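Local coordinates for surface presentation of antigens protein SpaO (Shigella flexneri, PDB 4TT9) that is required for surface presentation and secretion of the Ipa invasion antigens and for invasion, and belongs to the FliN/MopA/SpaO family of C-ring components, at residues M30-N33 with E34-Y38. Numbering follows the deposited sequence.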
loop_
_atom_site.group_PDB
_atom_site.type_symbol
_atom_site.label_atom_id
_atom_site.label_comp_id
_atom_site.label_asym_id
_atom_site.label_seq_id
_atom_site.Cartn_x
_atom_site.Cartn_y
_atom_site.Cartn_z
ATOM N N MET B 30 -8.523 -5.034 -13.299
ATOM C CA MET B 30 -8.698 -6.347 -13.921
ATOM C C MET B 30 -10.146 -6.828 -13.837
ATOM O O MET B 30 -10.889 -6.417 -12.948
ATOM C CB MET B 30 -7.765 -7.375 -13.270
ATOM C CG MET B 30 -8.232 -7.860 -11.913
ATOM S SD MET B 30 -7.119 -9.040 -11.134
ATOM C CE MET B 30 -5.729 -7.989 -10.750
ATOM N N THR B 31 -10.542 -7.701 -14.761
ATOM C CA THR B 31 -11.875 -8.284 -14.724
ATOM C C THR B 31 -11.974 -9.248 -13.569
ATOM O O THR B 31 -10.970 -9.809 -13.141
ATOM C CB THR B 31 -12.213 -9.054 -16.013
ATOM O OG1 THR B 31 -11.216 -10.048 -16.269
ATOM C CG2 THR B 31 -12.278 -8.125 -17.185
ATOM N N ILE B 32 -13.185 -9.450 -13.065
ATOM C CA ILE B 32 -13.413 -10.458 -12.041
ATOM C C ILE B 32 -13.039 -11.804 -12.634
ATOM O O ILE B 32 -12.616 -12.714 -11.924
ATOM C CB ILE B 32 -14.869 -10.470 -11.565
ATOM C CG1 ILE B 32 -15.274 -9.078 -11.079
ATOM C CG2 ILE B 32 -15.049 -11.474 -10.442
ATOM C CD1 ILE B 32 -16.771 -8.859 -10.985
ATOM N N ASN B 33 -13.180 -11.913 -13.949
ATOM C CA ASN B 33 -12.674 -13.066 -14.661
ATOM C C ASN B 33 -11.171 -13.175 -14.463
ATOM O O ASN B 33 -10.676 -14.209 -14.033
ATOM C CB ASN B 33 -12.999 -12.960 -16.141
ATOM C CG ASN B 33 -12.716 -14.238 -16.877
ATOM O OD1 ASN B 33 -12.833 -15.323 -16.315
ATOM N ND2 ASN B 33 -12.332 -14.123 -18.137
ATOM N N GLU B 34 -10.451 -12.100 -14.769
ATOM C CA GLU B 34 -9.009 -12.066 -14.565
ATOM C C GLU B 34 -8.661 -12.299 -13.109
ATOM O O GLU B 34 -7.753 -13.055 -12.799
ATOM C CB GLU B 34 -8.431 -10.741 -15.028
ATOM C CG GLU B 34 -6.986 -10.570 -14.684
ATOM C CD GLU B 34 -6.346 -9.520 -15.532
ATOM O OE1 GLU B 34 -6.928 -9.213 -16.593
ATOM O OE2 GLU B 34 -5.274 -9.011 -15.143
ATOM N N LEU B 35 -9.411 -11.667 -12.220
ATOM C CA LEU B 35 -9.212 -11.831 -10.788
ATOM C C LEU B 35 -9.263 -13.291 -10.369
ATOM O O LEU B 35 -8.634 -13.680 -9.389
ATOM C CB LEU B 35 -10.262 -11.029 -10.020
ATOM C CG LEU B 35 -10.231 -11.064 -8.493
ATOM C CD1 LEU B 35 -8.866 -10.645 -7.976
ATOM C CD2 LEU B 35 -11.323 -10.181 -7.921
ATOM N N LYS B 36 -10.009 -14.101 -11.109
ATOM C CA LYS B 36 -10.056 -15.528 -10.822
ATOM C C LYS B 36 -8.678 -16.156 -11.019
ATOM O O LYS B 36 -8.350 -17.158 -10.386
ATOM C CB LYS B 36 -11.082 -16.224 -11.720
ATOM C CG LYS B 36 -12.540 -15.834 -11.468
ATOM C CD LYS B 36 -13.364 -15.969 -12.745
ATOM C CE LYS B 36 -14.850 -16.141 -12.463
ATOM N NZ LYS B 36 -15.383 -15.206 -11.441
ATOM N N MET B 37 -7.862 -15.549 -11.875
ATOM C CA MET B 37 -6.551 -16.106 -12.206
ATOM C C MET B 37 -5.502 -15.864 -11.118
ATOM O O MET B 37 -4.321 -16.168 -11.303
ATOM C CB MET B 37 -6.074 -15.554 -13.545
ATOM C CG MET B 37 -7.057 -15.796 -14.672
ATOM S SD MET B 37 -6.844 -14.601 -15.997
ATOM C CE MET B 37 -7.931 -15.289 -17.246
ATOM N N TYR B 38 -5.950 -15.328 -9.987
ATOM C CA TYR B 38 -5.132 -15.184 -8.787
ATOM C C TYR B 38 -5.430 -16.331 -7.801
ATOM O O TYR B 38 -6.585 -16.527 -7.417
ATOM C CB TYR B 38 -5.446 -13.842 -8.134
ATOM C CG TYR B 38 -4.742 -12.660 -8.759
ATOM C CD1 TYR B 38 -4.814 -12.412 -10.126
ATOM C CD2 TYR B 38 -4.015 -11.783 -7.972
ATOM C CE1 TYR B 38 -4.165 -11.328 -10.686
ATOM C CE2 TYR B 38 -3.364 -10.702 -8.517
ATOM C CZ TYR B 38 -3.438 -10.477 -9.871
ATOM O OH TYR B 38 -2.779 -9.391 -10.401
#
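Thr-31 is the N-cap of the short helix 32-36, where the long strand 18-31 of this C-terminal SpoA domain turns into its small helix. Its OG1 accepts the backbone N-H of Glu-34 at 2.7 Å in a fairly straight bond, the classic capping bond. With chi1 at 55° the hydroxyl is in place to meet that amide. The carbonyl of the same residue takes the next amide: Leu-35 N donates to Thr-31 O at 2.6 Å. Further along the grip slackens, for Lys-36 N divides itself between Ile-32 O and Asn-33 O in two weak, bent bonds.

Met-30, the last residue before the cap, runs along Glu-34 and Leu-35 to reach Tyr-38. Its CB sits 3.4 Å from Glu-34 CD, with the two side chains crossing nearly at right angles, and its SD lies 3.5 Å from Leu-35 CA. From there the thioether bends at chi3 (70°) toward Tyr-38, making a Met-aromatic contact. SD is 4.3 Å from the centroid of the Tyr-38 ring, 33° off the normal. The methyl CE comes within 3.5 Å of Tyr-38 CZ. Phe-44 stacks on the same tyrosine, and Met-30 also packs on Val-21 of the second subunit, whose strand pairs with Met-30 and Thr-31 to carry the sheet across the dimer interface.

Two short bonds to Thr-31, one to its hydroxyl and one to its carbonyl, thus satisfy the amides of Glu-34 and Leu-35 at the helix start, while apolar and sulfur-aromatic contacts, rather than further polar bonds, tie buried Met-30 to buried Tyr-38 beyond the helix.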